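GH3 beta-N-acetylglucosaminidase (Paenibacillaceae, PDB 6K5J) hydrolyses terminal beta-linked N-acetylglucosamine residues as a family 3 glycoside hydrolase, probably acting on chitin-derived oligosaccharides. Local coordinates at residues N52-E55 with P56-A60; E29-D32 with D33-K36; A117-I120 with I121-L125; L356-D359 with E360-E363; G165-A168 with V169-F172. One frame throughout, in Å; residues are numbered along the deposited sequence.

Interaction 1 of 5, residues N52-E55 with P56-A60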
loop_
_atom_site.group_PDB
_atom_site.type_symbol
_atom_site.label_atom_id
_atom_site.label_comp_id
_atom_site.label_asym_id
_atom_site.label_seq_id
_atom_site.Cartn_x
_atom_site.Cartn_y
_atom_site.Cartn_z
ATOM N N ASN A 52 -16.074 2.284 3.647
ATOM C CA ASN A 52 -17.001 1.589 2.757
ATOM C C ASN A 52 -16.985 0.082 2.933
ATOM O O ASN A 52 -17.731 -0.606 2.234
ATOM C CB ASN A 52 -16.687 1.896 1.284
ATOM C CG ASN A 52 -16.505 3.372 1.012
ATOM O OD1 ASN A 52 -15.389 3.833 0.726
ATOM N ND2 ASN A 52 -17.604 4.127 1.079
ATOM N N LEU A 53 -16.138 -0.457 3.812
ATOM C CA LEU A 53 -15.797 -1.880 3.772
ATOM C C LEU A 53 -16.013 -2.494 5.153
ATOM O O LEU A 53 -15.131 -2.439 6.013
ATOM C CB LEU A 53 -14.352 -2.073 3.289
ATOM C CG LEU A 53 -14.014 -1.315 1.991
ATOM C CD1 LEU A 53 -12.503 -1.346 1.712
ATOM C CD2 LEU A 53 -14.797 -1.911 0.796
ATOM N N ALA A 54 -17.185 -3.093 5.358
ATOM C CA ALA A 54 -17.491 -3.789 6.603
ATOM C C ALA A 54 -17.288 -5.298 6.491
ATOM O O ALA A 54 -16.561 -5.886 7.302
ATOM C CB ALA A 54 -18.930 -3.469 7.049
ATOM N N GLU A 55 -17.898 -5.951 5.499
ATOM C CA GLU A 55 -17.720 -7.390 5.332
ATOM C C GLU A 55 -17.972 -7.743 3.870
ATOM O O GLU A 55 -18.584 -6.957 3.142
ATOM C CB GLU A 55 -18.672 -8.180 6.254
ATOM C CG GLU A 55 -20.144 -8.026 5.875
ATOM C CD GLU A 55 -21.059 -8.936 6.679
ATOM O OE1 GLU A 55 -20.752 -10.135 6.819
ATOM O OE2 GLU A 55 -22.082 -8.443 7.185
ATOM N N PRO A 56 -17.502 -8.914 3.414
ATOM C CA PRO A 56 -17.620 -9.257 1.980
ATOM C C PRO A 56 -19.017 -9.135 1.386
ATOM O O PRO A 56 -19.162 -8.588 0.288
ATOM C CB PRO A 56 -17.115 -10.706 1.946
ATOM C CG PRO A 56 -16.070 -10.743 3.029
ATOM C CD PRO A 56 -16.589 -9.833 4.128
ATOM N N ALA A 57 -20.048 -9.654 2.062
ATOM C CA ALA A 57 -21.394 -9.593 1.496
ATOM C C ALA A 57 -21.830 -8.151 1.281
ATOM O O ALA A 57 -22.440 -7.824 0.257
ATOM C CB ALA A 57 -22.389 -10.314 2.407
ATOM N N GLN A 58 -21.496 -7.273 2.227
ATOM C CA GLN A 58 -21.863 -5.867 2.115
ATOM C C GLN A 58 -21.093 -5.173 0.990
ATOM O O GLN A 58 -21.661 -4.345 0.260
ATOM C CB GLN A 58 -21.638 -5.170 3.469
ATOM C CG GLN A 58 -21.645 -3.638 3.408
ATOM C CD GLN A 58 -20.251 -3.072 3.141
ATOM O OE1 GLN A 58 -19.258 -3.618 3.604
ATOM N NE2 GLN A 58 -20.181 -1.992 2.385
ATOM N N VAL A 59 -19.804 -5.495 0.826
ATOM C CA VAL A 59 -19.008 -4.851 -0.220
ATOM C C VAL A 59 -19.505 -5.276 -1.598
ATOM O O VAL A 59 -19.686 -4.446 -2.496
ATOM C CB VAL A 59 -17.508 -5.171 -0.046
ATOM C CG1 VAL A 59 -16.682 -4.476 -1.147
ATOM C CG2 VAL A 59 -17.017 -4.728 1.338
ATOM N N ALA A 60 -19.708 -6.581 -1.787
ATOM C CA ALA A 60 -20.240 -7.075 -3.054
ATOM C C ALA A 60 -21.581 -6.425 -3.377
ATOM O O ALA A 60 -21.831 -6.027 -4.524
ATOM C CB ALA A 60 -20.373 -8.600 -3.002
HETATM O O HOH W 1 -19.689 -11.266 4.438
#

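Interaction 2 of 5, residues E29-D32 with D33-K36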
loop_
_atom_site.group_PDB
_atom_site.type_symbol
_atom_site.label_atom_id
_atom_site.label_comp_id
_atom_site.label_asym_id
_atom_site.label_seq_id
_atom_site.Cartn_x
_atom_site.Cartn_y
_atom_site.Cartn_z
ATOM N N GLU A 29 -23.718 1.484 2.013
ATOM C CA GLU A 29 -24.552 1.474 0.823
ATOM C C GLU A 29 -24.292 2.780 0.086
ATOM O O GLU A 29 -23.695 3.707 0.635
ATOM C CB GLU A 29 -26.040 1.316 1.185
ATOM C CG GLU A 29 -26.290 0.109 2.085
ATOM C CD GLU A 29 -27.713 0.036 2.625
ATOM O OE1 GLU A 29 -28.081 -1.041 3.129
ATOM O OE2 GLU A 29 -28.455 1.042 2.553
ATOM N N ALA A 30 -24.715 2.853 -1.172
ATOM C CA ALA A 30 -24.458 4.061 -1.952
ATOM C C ALA A 30 -25.099 5.268 -1.277
ATOM O O ALA A 30 -26.273 5.233 -0.900
ATOM C CB ALA A 30 -24.997 3.902 -3.372
ATOM N N SER A 31 -24.326 6.331 -1.103
ATOM C CA SER A 31 -24.856 7.543 -0.503
ATOM C C SER A 31 -25.479 8.439 -1.574
ATOM O O SER A 31 -25.356 8.198 -2.778
ATOM C CB SER A 31 -23.756 8.296 0.239
ATOM O OG SER A 31 -22.810 8.799 -0.695
ATOM N N ASP A 32 -26.177 9.484 -1.113
ATOM C CA ASP A 32 -26.709 10.486 -2.033
ATOM C C ASP A 32 -25.590 11.168 -2.814
ATOM O O ASP A 32 -25.755 11.487 -3.997
ATOM C CB ASP A 32 -27.529 11.530 -1.271
ATOM C CG ASP A 32 -28.838 10.977 -0.743
ATOM O OD1 ASP A 32 -29.279 9.905 -1.206
ATOM O OD2 ASP A 32 -29.433 11.627 0.144
ATOM N N ASP A 33 -24.446 11.414 -2.168
ATOM C CA ASP A 33 -23.308 11.967 -2.894
ATOM C C ASP A 33 -22.844 11.012 -3.989
ATOM O O ASP A 33 -22.525 11.436 -5.106
ATOM C CB ASP A 33 -22.150 12.254 -1.934
ATOM C CG ASP A 33 -22.340 13.528 -1.148
ATOM O OD1 ASP A 33 -23.305 14.259 -1.421
ATOM O OD2 ASP A 33 -21.518 13.787 -0.251
ATOM N N ALA A 34 -22.777 9.720 -3.678
ATOM C CA ALA A 34 -22.352 8.751 -4.685
ATOM C C ALA A 34 -23.337 8.717 -5.852
ATOM O O ALA A 34 -22.936 8.660 -7.026
ATOM C CB ALA A 34 -22.217 7.371 -4.041
ATOM N N ARG A 35 -24.629 8.806 -5.543
ATOM C CA ARG A 35 -25.660 8.788 -6.575
ATOM C C ARG A 35 -25.538 9.990 -7.512
ATOM O O ARG A 35 -25.671 9.852 -8.735
ATOM C CB ARG A 35 -27.029 8.744 -5.899
ATOM C CG ARG A 35 -28.189 8.425 -6.805
ATOM C CD ARG A 35 -29.466 8.237 -5.982
ATOM N NE ARG A 35 -29.308 7.197 -4.967
ATOM C CZ ARG A 35 -29.550 5.907 -5.183
ATOM N NH1 ARG A 35 -29.963 5.501 -6.380
ATOM N NH2 ARG A 35 -29.377 5.022 -4.206
ATOM N N LYS A 36 -25.270 11.174 -6.955
ATOM C CA LYS A 36 -25.143 12.383 -7.767
ATOM C C LYS A 36 -23.842 12.383 -8.571
ATOM O O LYS A 36 -23.817 12.820 -9.730
ATOM C CB LYS A 36 -25.234 13.619 -6.863
ATOM C CG LYS A 36 -26.688 13.911 -6.427
ATOM C CD LYS A 36 -26.895 15.265 -5.725
ATOM C CE LYS A 36 -27.873 16.146 -6.489
ATOM N NZ LYS A 36 -29.261 16.169 -5.962
HETATM O O HOH W 2 -28.759 7.093 -1.539
#

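Interaction 3 of 5, residues A117-I120 with I121-L125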
loop_
_atom_site.group_PDB
_atom_site.type_symbol
_atom_site.label_atom_id
_atom_site.label_comp_id
_atom_site.label_asym_id
_atom_site.label_seq_id
_atom_site.Cartn_x
_atom_site.Cartn_y
_atom_site.Cartn_z
ATOM N N ALA A 117 0.421 -14.210 -3.970
ATOM C CA ALA A 117 -0.127 -13.223 -3.045
ATOM C C ALA A 117 -1.066 -12.263 -3.769
ATOM O O ALA A 117 -2.188 -12.002 -3.315
ATOM C CB ALA A 117 1.019 -12.477 -2.370
ATOM N N ALA A 118 -0.628 -11.747 -4.915
ATOM C CA ALA A 118 -1.447 -10.803 -5.665
ATOM C C ALA A 118 -2.680 -11.478 -6.236
ATOM O O ALA A 118 -3.752 -10.862 -6.326
ATOM C CB ALA A 118 -0.619 -10.166 -6.784
ATOM N N HIS A 119 -2.553 -12.744 -6.642
ATOM C CA HIS A 119 -3.710 -13.434 -7.208
ATOM C C HIS A 119 -4.777 -13.695 -6.148
ATOM O O HIS A 119 -5.975 -13.634 -6.440
ATOM C CB HIS A 119 -3.283 -14.740 -7.874
ATOM C CG HIS A 119 -4.372 -15.377 -8.683
ATOM N ND1 HIS A 119 -4.770 -14.883 -9.907
ATOM C CD2 HIS A 119 -5.147 -16.460 -8.445
ATOM C CE1 HIS A 119 -5.738 -15.641 -10.393
ATOM N NE2 HIS A 119 -5.990 -16.603 -9.524
ATOM N N ILE A 120 -4.371 -13.987 -4.914
ATOM C CA ILE A 120 -5.353 -14.104 -3.839
ATOM C C ILE A 120 -6.055 -12.769 -3.619
ATOM O O ILE A 120 -7.290 -12.701 -3.560
ATOM C CB ILE A 120 -4.693 -14.599 -2.543
ATOM C CG1 ILE A 120 -4.334 -16.082 -2.644
ATOM C CG2 ILE A 120 -5.631 -14.363 -1.363
ATOM C CD1 ILE A 120 -3.447 -16.543 -1.485
ATOM N N ILE A 121 -5.277 -11.689 -3.475
ATOM C CA ILE A 121 -5.890 -10.368 -3.302
ATOM C C ILE A 121 -6.859 -10.081 -4.443
ATOM O O ILE A 121 -7.995 -9.640 -4.226
ATOM C CB ILE A 121 -4.816 -9.267 -3.216
ATOM C CG1 ILE A 121 -4.054 -9.333 -1.884
ATOM C CG2 ILE A 121 -5.476 -7.876 -3.380
ATOM C CD1 ILE A 121 -2.769 -8.455 -1.865
ATOM N N GLY A 122 -6.407 -10.296 -5.680
ATOM C CA GLY A 122 -7.222 -9.928 -6.828
ATOM C C GLY A 122 -8.459 -10.794 -6.975
ATOM O O GLY A 122 -9.523 -10.311 -7.373
ATOM N N SER A 123 -8.333 -12.087 -6.671
ATOM C CA SER A 123 -9.483 -12.985 -6.733
ATOM C C SER A 123 -10.548 -12.554 -5.747
ATOM O O SER A 123 -11.743 -12.548 -6.063
ATOM C CB SER A 123 -9.052 -14.420 -6.414
ATOM O OG SER A 123 -8.362 -14.973 -7.512
ATOM N N GLU A 124 -10.127 -12.213 -4.533
ATOM C CA GLU A 124 -11.083 -11.805 -3.519
ATOM C C GLU A 124 -11.671 -10.433 -3.841
ATOM O O GLU A 124 -12.876 -10.219 -3.672
ATOM C CB GLU A 124 -10.404 -11.855 -2.148
ATOM C CG GLU A 124 -9.888 -13.283 -1.841
ATOM C CD GLU A 124 -9.344 -13.472 -0.428
ATOM O OE1 GLU A 124 -9.061 -12.465 0.241
ATOM O OE2 GLU A 124 -9.175 -14.641 0.001
ATOM N N LEU A 125 -10.854 -9.502 -4.341
ATOM C CA LEU A 125 -11.398 -8.199 -4.718
ATOM C C LEU A 125 -12.452 -8.348 -5.807
ATOM O O LEU A 125 -13.534 -7.753 -5.728
ATOM C CB LEU A 125 -10.287 -7.259 -5.186
ATOM C CG LEU A 125 -9.287 -6.724 -4.154
ATOM C CD1 LEU A 125 -8.266 -5.797 -4.826
ATOM C CD2 LEU A 125 -9.989 -6.018 -2.997
#

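Interaction 4 of 5, residues L356-D359 with E360-E363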
loop_
_atom_site.group_PDB
_atom_site.type_symbol
_atom_site.label_atom_id
_atom_site.label_comp_id
_atom_site.label_asym_id
_atom_site.label_seq_id
_atom_site.Cartn_x
_atom_site.Cartn_y
_atom_site.Cartn_z
ATOM N N LEU A 356 -14.455 -15.117 2.734
ATOM C CA LEU A 356 -13.717 -15.656 1.599
ATOM C C LEU A 356 -12.484 -16.436 2.027
ATOM O O LEU A 356 -11.813 -17.020 1.170
ATOM C CB LEU A 356 -13.296 -14.529 0.643
ATOM C CG LEU A 356 -14.429 -13.686 0.048
ATOM C CD1 LEU A 356 -13.854 -12.642 -0.923
ATOM C CD2 LEU A 356 -15.449 -14.585 -0.648
ATOM N N VAL A 357 -12.159 -16.422 3.324
ATOM C CA VAL A 357 -10.991 -17.140 3.817
ATOM C C VAL A 357 -11.190 -18.639 3.617
ATOM O O VAL A 357 -12.278 -19.176 3.863
ATOM C CB VAL A 357 -10.771 -16.805 5.302
ATOM C CG1 VAL A 357 -9.654 -17.657 5.911
ATOM C CG2 VAL A 357 -10.473 -15.311 5.478
ATOM N N THR A 358 -10.140 -19.319 3.153
ATOM C CA THR A 358 -10.113 -20.778 3.061
ATOM C C THR A 358 -8.857 -21.308 3.744
ATOM O O THR A 358 -7.859 -20.600 3.890
ATOM C CB THR A 358 -10.150 -21.296 1.605
ATOM O OG1 THR A 358 -8.939 -20.940 0.921
ATOM C CG2 THR A 358 -11.366 -20.753 0.826
ATOM N N ASP A 359 -8.912 -22.578 4.159
ATOM C CA ASP A 359 -7.720 -23.200 4.730
ATOM C C ASP A 359 -6.569 -23.183 3.735
ATOM O O ASP A 359 -5.420 -22.928 4.108
ATOM C CB ASP A 359 -8.027 -24.633 5.176
ATOM C CG ASP A 359 -9.022 -24.691 6.311
ATOM O OD1 ASP A 359 -9.219 -23.667 7.002
ATOM O OD2 ASP A 359 -9.605 -25.773 6.522
ATOM N N GLU A 360 -6.869 -23.395 2.451
ATOM C CA GLU A 360 -5.825 -23.476 1.436
ATOM C C GLU A 360 -5.120 -22.134 1.225
ATOM O O GLU A 360 -3.893 -22.088 1.077
ATOM C CB GLU A 360 -6.420 -23.980 0.122
ATOM C CG GLU A 360 -6.889 -25.446 0.140
ATOM C CD GLU A 360 -8.112 -25.721 1.023
ATOM O OE1 GLU A 360 -8.863 -24.775 1.383
ATOM O OE2 GLU A 360 -8.325 -26.911 1.354
ATOM N N LYS A 361 -5.875 -21.034 1.168
ATOM C CA LYS A 361 -5.249 -19.729 0.978
ATOM C C LYS A 361 -4.508 -19.285 2.236
ATOM O O LYS A 361 -3.415 -18.707 2.153
ATOM C CB LYS A 361 -6.306 -18.696 0.564
ATOM C CG LYS A 361 -6.785 -18.855 -0.872
ATOM C CD LYS A 361 -7.788 -17.761 -1.275
ATOM C CE LYS A 361 -9.130 -17.958 -0.583
ATOM N NZ LYS A 361 -10.155 -16.958 -1.040
ATOM N N THR A 362 -5.081 -19.543 3.408
ATOM C CA THR A 362 -4.402 -19.182 4.646
ATOM C C THR A 362 -3.094 -19.949 4.791
ATOM O O THR A 362 -2.062 -19.375 5.153
ATOM C CB THR A 362 -5.315 -19.452 5.844
ATOM O OG1 THR A 362 -6.489 -18.631 5.750
ATOM C CG2 THR A 362 -4.580 -19.169 7.175
ATOM N N GLU A 363 -3.112 -21.251 4.502
ATOM C CA GLU A 363 -1.882 -22.027 4.637
ATOM C C GLU A 363 -0.852 -21.628 3.592
ATOM O O GLU A 363 0.350 -21.646 3.871
ATOM C CB GLU A 363 -2.199 -23.519 4.567
ATOM C CG GLU A 363 -2.921 -23.982 5.821
ATOM C CD GLU A 363 -3.611 -25.317 5.650
ATOM O OE1 GLU A 363 -3.447 -25.942 4.579
ATOM O OE2 GLU A 363 -4.296 -25.742 6.600
#

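Interaction 5 of 5, residues G165-A168 with V169-F172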
loop_
_atom_site.group_PDB
_atom_site.type_symbol
_atom_site.label_atom_id
_atom_site.label_comp_id
_atom_site.label_asym_id
_atom_site.label_seq_id
_atom_site.Cartn_x
_atom_site.Cartn_y
_atom_site.Cartn_z
ATOM N N GLY A 165 7.534 -7.361 -8.738
ATOM C CA GLY A 165 6.458 -6.446 -9.085
ATOM C C GLY A 165 5.712 -6.827 -10.348
ATOM O O GLY A 165 4.488 -6.690 -10.409
ATOM N N THR A 166 6.425 -7.296 -11.383
ATOM C CA THR A 166 5.700 -7.674 -12.593
ATOM C C THR A 166 4.864 -8.919 -12.371
ATOM O O THR A 166 3.800 -9.059 -12.980
ATOM C CB THR A 166 6.634 -7.890 -13.791
ATOM O OG1 THR A 166 7.614 -8.889 -13.481
ATOM C CG2 THR A 166 7.320 -6.582 -14.178
ATOM N N GLU A 167 5.316 -9.828 -11.504
ATOM C CA GLU A 167 4.493 -10.984 -11.175
ATOM C C GLU A 167 3.267 -10.586 -10.361
ATOM O O GLU A 167 2.206 -11.204 -10.506
ATOM C CB GLU A 167 5.330 -12.024 -10.431
ATOM C CG GLU A 167 6.176 -12.883 -11.396
ATOM C CD GLU A 167 5.295 -13.616 -12.402
ATOM O OE1 GLU A 167 4.714 -14.650 -12.020
ATOM O OE2 GLU A 167 5.164 -13.160 -13.560
ATOM N N ALA A 168 3.389 -9.572 -9.498
ATOM C CA ALA A 168 2.208 -9.078 -8.793
ATOM C C ALA A 168 1.196 -8.496 -9.770
ATOM O O ALA A 168 -0.011 -8.745 -9.646
ATOM C CB ALA A 168 2.604 -8.038 -7.740
ATOM N N VAL A 169 1.667 -7.704 -10.736
ATOM C CA VAL A 169 0.791 -7.191 -11.795
ATOM C C VAL A 169 0.045 -8.334 -12.467
ATOM O O VAL A 169 -1.176 -8.274 -12.667
ATOM C CB VAL A 169 1.601 -6.386 -12.827
ATOM C CG1 VAL A 169 0.728 -6.090 -14.056
ATOM C CG2 VAL A 169 2.098 -5.084 -12.206
ATOM N N ARG A 170 0.776 -9.388 -12.844
ATOM C CA ARG A 170 0.146 -10.518 -13.527
ATOM C C ARG A 170 -0.876 -11.223 -12.634
ATOM O O ARG A 170 -1.946 -11.626 -13.104
ATOM C CB ARG A 170 1.213 -11.503 -14.001
ATOM C CG ARG A 170 0.692 -12.575 -14.959
ATOM C CD ARG A 170 1.847 -13.334 -15.620
ATOM N NE ARG A 170 2.553 -14.182 -14.665
ATOM C CZ ARG A 170 2.180 -15.416 -14.347
ATOM N NH1 ARG A 170 1.098 -15.948 -14.909
ATOM N NH2 ARG A 170 2.882 -16.116 -13.466
ATOM N N GLY A 171 -0.561 -11.398 -11.348
ATOM C CA GLY A 171 -1.522 -12.024 -10.446
ATOM C C GLY A 171 -2.802 -11.219 -10.291
ATOM O O GLY A 171 -3.901 -11.782 -10.269
ATOM N N PHE A 172 -2.680 -9.890 -10.170
ATOM C CA PHE A 172 -3.872 -9.042 -10.121
ATOM C C PHE A 172 -4.669 -9.160 -11.418
ATOM O O PHE A 172 -5.885 -9.384 -11.396
ATOM C CB PHE A 172 -3.495 -7.572 -9.890
ATOM C CG PHE A 172 -2.985 -7.260 -8.501
ATOM C CD1 PHE A 172 -3.628 -7.746 -7.370
ATOM C CD2 PHE A 172 -1.868 -6.450 -8.338
ATOM C CE1 PHE A 172 -3.158 -7.443 -6.109
ATOM C CE2 PHE A 172 -1.370 -6.150 -7.068
ATOM C CZ PHE A 172 -2.015 -6.653 -5.957
#

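Interaction 1 of 5, residues N52-E55 with P56-A60
The side-chain amide of Q58 turns back over the start of helix 56-72 and binds three backbone groups of the loop before it. Its NE2 donates to N52 O at 2.8 Å, nearly straight at 164°; the carbonyl lies in the amide plane of Q58, but the nitrogen stands above the carbonyl plane of N52. At the other end, OE1 accepts A54 N at 2.8 Å from above its own carbonyl plane, and E55 N, in that plane, at 3.3 Å. Q58 reaches back because CG is anti to the backbone N (chi1 165°) and the chain then bends at chi2. E55 occupies the N-cap position: its O accepts V59 N at 3.0 Å, the first turn of the helix, and a water links E55 OE1 to A57 N, while the carboxylate also bonds S352 and G353. Further out, L53 CD2 packs on both methyls of V59, 3.6 Å from CG2, the two side chains crossing at a slant, and L53 also touches Y48, I82 and R91. A leucine in place of Q58 would probably leave A54 N and E55 N without their shared acceptor and N52 O without its donor. With NE2 also donating to L28 O, one uncharged amide satisfies backbone groups from two successive beta-alpha connections of the TIM-barrel domain.

Interaction 2 of 5, residues E29-D32 with D33-K36
S31 lays its hydroxyl over the first turn of helix 32-39, with OG 3.7 Å from D33 CB and equally near A34 CB. From there OG accepts A34 N at 3.1 Å, with an N-H...O angle of 160°, and so makes S31 the N-cap residue. The bond depends on chi1 of 68°, which sets OG between the backbone N and the carbonyl carbon, facing the amides of the opening turn. Backbone bonds continue the helix behind it: R35 N donates to S31 O at 2.9 Å and K36 N to D32 O at 3.0 Å. The methyl of A30 approaches that of A34 more loosely, CB to CB at 4.5 Å, and carries on into L66 and I69 of helix 56-72. On the outer side, D32 and R35 do not pair directly; OD1 of D32 and NE of R35 are 4.6 Å apart. A water stands between the two residues, giving a hydrogen bond of 2.9 Å to D32 OD1 and another to A30 O, and meeting the guanidinium of R35 at its edge, in plane, through a weak bond from NH2. D32 and D33 both lie in the first turn, where their negative charges probably interact favourably with the helix dipole. The serine thus closes the helix start on the side that meets F25, and on the exposed side a water links D32 to A30 O and, only weakly, to R35.

Interaction 3 of 5, residues A117-I120 with I121-L125
S123 reaches back one turn along helix 111-127 to H119. Its CB lies 3.2 Å from H119 O, and OG, turned beside its own backbone N (chi1 -75°), donates to that same oxygen at 2.9 Å. Because S123 N also binds H119 O, at 2.8 Å, the carbonyl takes two donors, one from each face of its plane. The hydroxyl then stands over one face of the H119 imidazole, offset toward the rim, with NE2 the nearest ring atom at 3.5 Å; ND1 of this ring probably bonds G171 O of helix 158-174. An alanine here, lacking the hydroxyl, would probably leave H119 O with one donor and one imidazole face without its polar neighbour. Round the helix, E124 lies alongside I120 and points the same way, its CG 3.2 Å from I120 O and its OE2 3.8 Å from I120 CG2. The carboxylate goes on to T97 OG1 and to K361 of helix 359-372. Along this stretch of the helix, polar groups find partners: a carbonyl at H119 that accepts two hydrogen bonds, and at E124 a buried negative charge that is probably stabilised by the lysine and hydroxyl it meets.

Interaction 4 of 5, residues L356-D359 with E360-E363
Two torsions bring T358 and K361 together: T358 holds OG1 between its backbone N and carbonyl carbon (chi1 67°), facing the first turn of the helix, while K361 runs out with CG beside its own backbone N and bends at chi3 (-71°) to turn its tip back along the loop. T358 OG1 accepts K361 N at 3.1 Å, with an N-H...O angle of 163°. The lysine passes the hydroxyl on its way, K361 CE lying 3.3 Å from T358 OG1 and 3.8 Å from the methyl CG2 of T358. Its NZ ends on L356 O at 2.8 Å, tilted from the carbonyl plane, and also forms a salt bridge with E124 of helix 111-127. One residue thus meets the cap through its amide and the loop ahead of it through its ammonium. T358 O accepts T362 N at 3.0 Å as the helix gets under way, followed by E363 N on D359 O. The hydroxyl of T362 lies near T358 O as well, and V357 CG1 lies 3.3 Å from T362 OG1. D359 and E360 open the first turn and E363 follows; the carboxylates of E360 and E363 both lie near that of D359 without contact. A threonine N-cap followed by acidic residues is a familiar way to begin a helix, here helix 359-372, entered from a loop that is tied by backbone hydrogen bonds between L356 and G95.

Interaction 5 of 5, residues G165-A168 with V169-F172
Regular helical bonds run through residues 165-172, V169 N to G165 O, R170 N to T166 O, G171 N to E167 O and F172 N to A168 O, all between 2.9 and 3.0 Å. On the outer side, E167 and R170 lie side by side and point the same way, joined in a salt bridge of two hydrogen bonds. R170 grips the carboxylate side-on: NE donates to OE2 at 3.0 Å, almost straight at 172°, and NH2 to OE1 at 2.8 Å. OE1 uses its syn lone pair; OE2 is also met on its syn side, but from somewhat out of the carboxylate plane, and the two flat groups are turned 31° from each other. E167 bends at chi2 (-59°) and R170 at chi3, which brings the carboxylate to the edge of the guanidinium. This pairing of residues three apart is an i to i+3 salt bridge on a helix of the TIM-barrel domain, and both side chains also rest on Y115 of helix 111-127. The other flank is apolar. V169 sets CG2 3.4 Å from G165 O and leans on A179 and V181, so it packs this side of the helix against strand 178-184 of the barrel. F172 brings CD2 to 3.2 Å from A168 O, meeting it obliquely, and CE2 to 4.5 Å from A168 CB. F172 also packs on A118 and I121 of the neighbouring helix.

How the interactions relate
From the N terminus the contacts follow in series, each a local turn of unbroken chain, so none encloses or crosses another. Interaction 2 begins helix 32-39 and interaction 1 begins helix 56-72; their nearest atoms are about 5 Å apart, and both lie in the TIM-barrel domain. Interactions 3 and 5 lie within helices 111-127 and 158-174, which pack directly, with I121 CG2 3.6 Å from F172 CE1. Interaction 4 begins helix 359-372, far along the sequence, yet it touches interaction 3 through the salt bridge between E124 and K361. Interaction 3 is therefore the bridge between interactions 4 and 5.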